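Local coordinates for protein SYE1 (Shewanella oneidensis, PDB 4AWT) that binds FMN and probably works as an NAD(P)H-dependent flavin oxidoreductase of the old yellow enzyme family, at residues I326-P340 against E354-A365. The protein carries 1 engineered substitution. Numbering follows the deposited sequence. Where two conformers were deposited one is given.
Sequences IANPDLPERLRHGYP and EKGLTDYPTYQA
The C-terminal tail of this TIM barrel runs across the helical segment that follows the last barrel strand, and Tyr-360, Thr-362 and Tyr-363 make most of the contact. Tyr-360 lays one ring face over the end of helix 323-327. Ala-327 CA sits 3.6 Å from the centroid of the Tyr-360 ring, a CH-pi contact. The Tyr-360 hydroxyl bonds onward to the backbone of Val-345. One water donates to Ala-327 O and Pro-361 O. A second lies within hydrogen-bonding distance of Ile-326 O and Leu-357 O. Further along, Tyr-363 N gives an almost straight hydrogen bond (178°) to Asp-330 OD2, at 2.8 Å. Arg-334 grips the other oxygen side-on in a salt bridge: Arg-334 NE donates to Asp-330 OD1 at 2.8 Å, and Arg-334 NH2 adds a longer bond to the same atom. Arg-334 NH1 reaches Pro-340 O at 3.0 Å, in the guanidinium plane. Tyr-363 CB packs over one guanidinium face. Asn-328 OD1 lies over the opposite one, hydrogen-bonded to Ala-342 N rather than to the arginine. With an alanine at Arg-334, Asp-330 would probably lose its charge partner and turn more easily away from Tyr-363 N, and Pro-340 O would lose its donor. Tyr-363 holds CG anti to its own N (chi1 -180°), which carries the ring over Tyr-339. The two rings form an offset stack, with centroids 4.2 Å apart and planes at 16°. His-337 CB covers the other face of Tyr-339. Pro-340 CD touches Tyr-363 CE1 at 3.8 Å. At the inner end, Ile-326 touches FMN. This is a C-terminal tail packed on the helices after the eighth strand of a flavin-binding TIM barrel.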
loop_
_atom_site.group_PDB
_atom_site.type_symbol
_atom_site.label_atom_id
_atom_site.label_comp_id
_atom_site.label_asym_id
_atom_site.label_seq_id
_atom_site.Cartn_x
_atom_site.Cartn_y
_atom_site.Cartn_z
ATOM N N ILE A 326 -13.145 6.824 0.461
ATOM C CA ILE A 326 -13.444 7.191 -0.911
ATOM C C ILE A 326 -14.654 8.108 -0.955
ATOM O O ILE A 326 -14.632 9.119 -1.639
ATOM C CB ILE A 326 -13.650 5.913 -1.717
ATOM C CG1 ILE A 326 -12.304 5.185 -1.795
ATOM C CG2 ILE A 326 -14.285 6.157 -3.079
ATOM C CD1 ILE A 326 -12.468 3.830 -2.481
ATOM N N ALA A 327 -15.698 7.750 -0.216
ATOM C CA ALA A 327 -16.967 8.433 -0.300
ATOM C C ALA A 327 -17.171 9.536 0.739
ATOM O O ALA A 327 -18.149 10.260 0.654
ATOM C CB ALA A 327 -18.107 7.427 -0.191
ATOM N N ASN A 328 -16.273 9.657 1.695
ATOM C CA ASN A 328 -16.433 10.578 2.811
ATOM C C ASN A 328 -15.131 11.344 2.971
ATOM O O ASN A 328 -14.231 10.926 3.678
ATOM C CB ASN A 328 -16.769 9.845 4.111
ATOM C CG ASN A 328 -18.090 9.102 3.976
ATOM O OD1 ASN A 328 -19.149 9.689 4.174
ATOM N ND2 ASN A 328 -17.996 7.835 3.597
ATOM N N PRO A 329 -14.988 12.492 2.267
ATOM C CA PRO A 329 -13.727 13.220 2.368
ATOM C C PRO A 329 -13.427 13.671 3.785
ATOM O O PRO A 329 -12.278 13.762 4.202
ATOM C CB PRO A 329 -13.900 14.388 1.392
ATOM C CG PRO A 329 -15.403 14.574 1.285
ATOM C CD PRO A 329 -15.945 13.160 1.353
ATOM N N ASP A 330 -14.514 13.973 4.524
ATOM C CA ASP A 330 -14.526 14.370 5.903
ATOM C C ASP A 330 -14.808 13.197 6.808
ATOM O O ASP A 330 -15.474 13.320 7.856
ATOM C CB ASP A 330 -15.546 15.486 6.148
ATOM C CG ASP A 330 -16.948 15.128 5.773
ATOM O OD1 ASP A 330 -17.178 14.146 5.014
ATOM O OD2 ASP A 330 -17.853 15.857 6.231
ATOM N N LEU A 331 -14.268 12.008 6.488
ATOM C CA LEU A 331 -14.511 10.841 7.302
ATOM C C LEU A 331 -14.191 11.070 8.752
ATOM O O LEU A 331 -14.999 10.679 9.621
ATOM C CB LEU A 331 -13.737 9.627 6.746
ATOM C CG LEU A 331 -13.973 8.354 7.540
ATOM C CD1 LEU A 331 -15.384 7.845 7.439
ATOM C CD2 LEU A 331 -12.991 7.286 7.084
ATOM N N PRO A 332 -13.067 11.689 9.129
ATOM C CA PRO A 332 -12.786 11.866 10.572
ATOM C C PRO A 332 -13.932 12.607 11.283
ATOM O O PRO A 332 -14.382 12.144 12.353
ATOM C CB PRO A 332 -11.462 12.589 10.596
ATOM C CG PRO A 332 -10.772 12.144 9.300
ATOM C CD PRO A 332 -11.920 12.122 8.304
ATOM N N GLU A 333 -14.383 13.702 10.745
ATOM C CA GLU A 333 -15.486 14.442 11.386
ATOM C C GLU A 333 -16.705 13.601 11.524
ATOM O O GLU A 333 -17.423 13.655 12.519
ATOM C CB GLU A 333 -15.768 15.722 10.609
ATOM C CG GLU A 333 -16.759 16.640 11.258
ATOM C CD GLU A 333 -16.212 17.450 12.392
ATOM O OE1 GLU A 333 -15.026 17.287 12.787
ATOM O OE2 GLU A 333 -16.971 18.199 13.011
ATOM N N ARG A 334 -17.024 12.798 10.497
ATOM C CA ARG A 334 -18.184 11.949 10.563
ATOM C C ARG A 334 -18.034 10.884 11.631
ATOM O O ARG A 334 -18.986 10.623 12.391
ATOM C CB ARG A 334 -18.490 11.295 9.213
ATOM C CG ARG A 334 -18.759 12.262 8.107
ATOM C CD ARG A 334 -19.325 11.575 6.892
ATOM N NE ARG A 334 -19.327 12.432 5.742
ATOM C CZ ARG A 334 -20.236 12.448 4.764
ATOM N NH1 ARG A 334 -21.378 11.779 4.853
ATOM N NH2 ARG A 334 -19.999 13.185 3.717
ATOM N N LEU A 335 -16.878 10.243 11.719
ATOM C CA LEU A 335 -16.656 9.243 12.745
ATOM C C LEU A 335 -16.774 9.867 14.131
ATOM O O LEU A 335 -17.324 9.253 15.046
ATOM C CB LEU A 335 -15.282 8.584 12.599
ATOM C CG LEU A 335 -15.059 7.774 11.315
ATOM C CD1 LEU A 335 -13.602 7.354 11.244
ATOM C CD2 LEU A 335 -16.011 6.593 11.242
ATOM N N ARG A 336 -16.243 11.064 14.307
ATOM C CA ARG A 336 -16.253 11.693 15.618
ATOM C C ARG A 336 -17.660 12.026 16.068
ATOM O O ARG A 336 -17.982 11.886 17.263
ATOM C CB ARG A 336 -15.369 12.933 15.597
ATOM C CG ARG A 336 -15.078 13.479 16.997
ATOM C CD ARG A 336 -13.907 14.405 17.031
ATOM N NE ARG A 336 -14.127 15.617 16.235
ATOM C CZ ARG A 336 -14.789 16.678 16.602
ATOM N NH1 ARG A 336 -15.237 16.765 17.815
ATOM N NH2 ARG A 336 -14.967 17.648 15.744
ATOM N N HIS A 337 -18.492 12.498 15.160
ATOM C CA HIS A 337 -19.857 12.917 15.477
ATOM C C HIS A 337 -20.888 11.830 15.311
ATOM O O HIS A 337 -22.045 12.053 15.688
ATOM C CB HIS A 337 -20.263 14.100 14.615
ATOM C CG HIS A 337 -19.640 15.368 15.016
ATOM N ND1 HIS A 337 -20.239 16.213 15.899
ATOM C CD2 HIS A 337 -18.479 15.950 14.634
ATOM C CE1 HIS A 337 -19.486 17.272 16.060
ATOM N NE2 HIS A 337 -18.416 17.173 15.361
ATOM N N GLY A 338 -20.557 10.691 14.730
ATOM C CA GLY A 338 -21.534 9.707 14.349
ATOM C C GLY A 338 -22.461 10.172 13.241
ATOM O O GLY A 338 -23.597 9.754 13.185
ATOM N N TYR A 339 -21.959 10.993 12.336
ATOM C CA TYR A 339 -22.732 11.358 11.171
ATOM C C TYR A 339 -22.749 10.164 10.215
ATOM O O TYR A 339 -21.776 9.440 10.104
ATOM C CB TYR A 339 -22.095 12.535 10.443
ATOM C CG TYR A 339 -22.020 13.827 11.179
ATOM C CD1 TYR A 339 -23.023 14.212 12.070
ATOM C CD2 TYR A 339 -20.958 14.701 10.951
ATOM C CE1 TYR A 339 -22.915 15.466 12.717
ATOM C CE2 TYR A 339 -20.861 15.908 11.582
ATOM C CZ TYR A 339 -21.819 16.278 12.454
ATOM O OH TYR A 339 -21.785 17.490 13.127
ATOM N N PRO A 340 -23.859 9.985 9.485
ATOM C CA PRO A 340 -23.914 8.848 8.566
ATOM C C PRO A 340 -22.874 8.993 7.465
ATOM O O PRO A 340 -22.587 10.063 6.973
ATOM C CB PRO A 340 -25.344 8.946 8.006
ATOM C CG PRO A 340 -25.695 10.415 8.133
ATOM C CD PRO A 340 -25.074 10.801 9.461
ATOM N N GLU A 354 -12.935 13.361 -12.575
ATOM C CA GLU A 354 -13.319 13.843 -11.291
ATOM C C GLU A 354 -14.557 13.200 -10.710
ATOM O O GLU A 354 -14.725 13.158 -9.489
ATOM C CB GLU A 354 -13.516 15.364 -11.322
ATOM C CG GLU A 354 -12.204 16.086 -11.318
ATOM C CD GLU A 354 -12.057 17.408 -10.648
ATOM O OE1 GLU A 354 -11.871 17.674 -9.403
ATOM O OE2 GLU A 354 -12.128 18.214 -11.635
ATOM N N LYS A 355 -15.459 12.725 -11.567
ATOM C CA LYS A 355 -16.696 12.127 -11.068
ATOM C C LYS A 355 -16.360 10.850 -10.315
ATOM O O LYS A 355 -15.670 9.948 -10.809
ATOM C CB LYS A 355 -17.651 11.880 -12.239
ATOM C CG LYS A 355 -18.197 13.128 -12.821
ATOM C CD LYS A 355 -19.143 12.837 -13.999
ATOM C CE LYS A 355 -19.825 14.097 -14.477
ATOM N NZ LYS A 355 -21.148 13.750 -15.076
ATOM N N GLY A 356 -16.871 10.780 -9.092
ATOM C CA GLY A 356 -16.561 9.670 -8.233
ATOM C C GLY A 356 -15.177 9.737 -7.629
ATOM O O GLY A 356 -14.730 8.750 -7.043
ATOM N N LEU A 357 -14.536 10.878 -7.720
ATOM C CA LEU A 357 -13.213 11.122 -7.147
ATOM C C LEU A 357 -13.269 12.303 -6.209
ATOM O O LEU A 357 -13.071 12.170 -4.989
ATOM C CB LEU A 357 -12.142 11.305 -8.225
ATOM C CG LEU A 357 -10.726 11.431 -7.688
ATOM C CD1 LEU A 357 -10.166 10.076 -7.273
ATOM C CD2 LEU A 357 -9.829 12.111 -8.711
ATOM N N THR A 358 -13.561 13.495 -6.737
ATOM C CA THR A 358 -13.519 14.725 -6.003
ATOM C C THR A 358 -14.879 15.350 -5.731
ATOM O O THR A 358 -14.963 16.413 -5.124
ATOM C CB THR A 358 -12.649 15.793 -6.704
ATOM O OG1 THR A 358 -13.199 15.961 -8.007
ATOM C CG2 THR A 358 -11.219 15.352 -6.804
ATOM N N ASP A 359 -15.957 14.674 -6.150
ATOM C CA ASP A 359 -17.306 15.224 -6.043
ATOM C C ASP A 359 -18.151 14.520 -5.013
ATOM O O ASP A 359 -19.370 14.725 -4.991
ATOM C CB ASP A 359 -17.995 15.294 -7.401
ATOM C CG ASP A 359 -18.230 13.975 -8.039
ATOM O OD1 ASP A 359 -17.784 12.963 -7.500
ATOM O OD2 ASP A 359 -18.855 13.966 -9.151
ATOM N N TYR A 360 -17.568 13.745 -4.094
ATOM C CA TYR A 360 -18.260 13.313 -2.913
ATOM C C TYR A 360 -18.291 14.474 -1.929
ATOM O O TYR A 360 -17.210 14.953 -1.549
ATOM C CB TYR A 360 -17.629 12.111 -2.283
ATOM C CG TYR A 360 -17.737 10.810 -3.013
ATOM C CD1 TYR A 360 -18.865 10.007 -2.891
ATOM C CD2 TYR A 360 -16.706 10.338 -3.817
ATOM C CE1 TYR A 360 -18.952 8.771 -3.507
ATOM C CE2 TYR A 360 -16.794 9.126 -4.461
ATOM C CZ TYR A 360 -17.911 8.345 -4.298
ATOM O OH TYR A 360 -18.019 7.095 -4.881
ATOM N N PRO A 361 -19.440 14.968 -1.518
ATOM C CA PRO A 361 -19.446 16.150 -0.621
ATOM C C PRO A 361 -19.069 15.855 0.798
ATOM O O PRO A 361 -19.154 14.719 1.292
ATOM C CB PRO A 361 -20.878 16.643 -0.703
ATOM C CG PRO A 361 -21.621 15.537 -1.111
ATOM C CD PRO A 361 -20.790 14.570 -1.917
ATOM N N THR A 362 -18.672 16.917 1.488
ATOM C CA THR A 362 -18.645 16.861 2.930
ATOM C C THR A 362 -20.052 16.792 3.487
ATOM O O THR A 362 -21.040 17.095 2.821
ATOM C CB THR A 362 -17.888 18.070 3.506
ATOM O OG1 THR A 362 -18.559 19.254 3.083
ATOM C CG2 THR A 362 -16.438 18.099 3.016
ATOM N N TYR A 363 -20.136 16.364 4.746
ATOM C CA TYR A 363 -21.438 16.146 5.376
ATOM C C TYR A 363 -22.156 17.473 5.565
ATOM O O TYR A 363 -21.585 18.460 6.043
ATOM C CB TYR A 363 -21.219 15.492 6.747
ATOM C CG TYR A 363 -22.544 15.230 7.447
ATOM C CD1 TYR A 363 -23.408 14.255 6.965
ATOM C CD2 TYR A 363 -22.950 15.981 8.531
ATOM C CE1 TYR A 363 -24.610 14.023 7.557
ATOM C CE2 TYR A 363 -24.168 15.760 9.143
ATOM C CZ TYR A 363 -24.991 14.774 8.648
ATOM O OH TYR A 363 -26.191 14.527 9.246
ATOM N N GLN A 364 -23.433 17.472 5.246
ATOM C CA GLN A 364 -24.280 18.653 5.517
ATOM C C GLN A 364 -25.607 18.134 6.026
ATOM O O GLN A 364 -26.301 17.405 5.286
ATOM C CB GLN A 364 -24.458 19.468 4.212
ATOM C CG GLN A 364 -25.414 20.560 4.391
ATOM C CD GLN A 364 -25.126 21.615 5.409
ATOM O OE1 GLN A 364 -24.151 22.329 5.150
ATOM N NE2 GLN A 364 -26.002 21.669 6.423
ATOM N N ALA A 365 -25.969 18.489 7.232
ATOM C CA ALA A 365 -27.257 18.078 7.722
ATOM C C ALA A 365 -28.397 18.714 6.915
ATOM O O ALA A 365 -29.470 18.078 6.861
ATOM C CB ALA A 365 -27.292 18.445 9.175
ATOM O OXT ALA A 365 -28.206 19.801 6.368
HETATM O O HOH W 1 -13.162 9.487 -4.067
HETATM O O HOH W 2 -20.070 12.222 0.400
#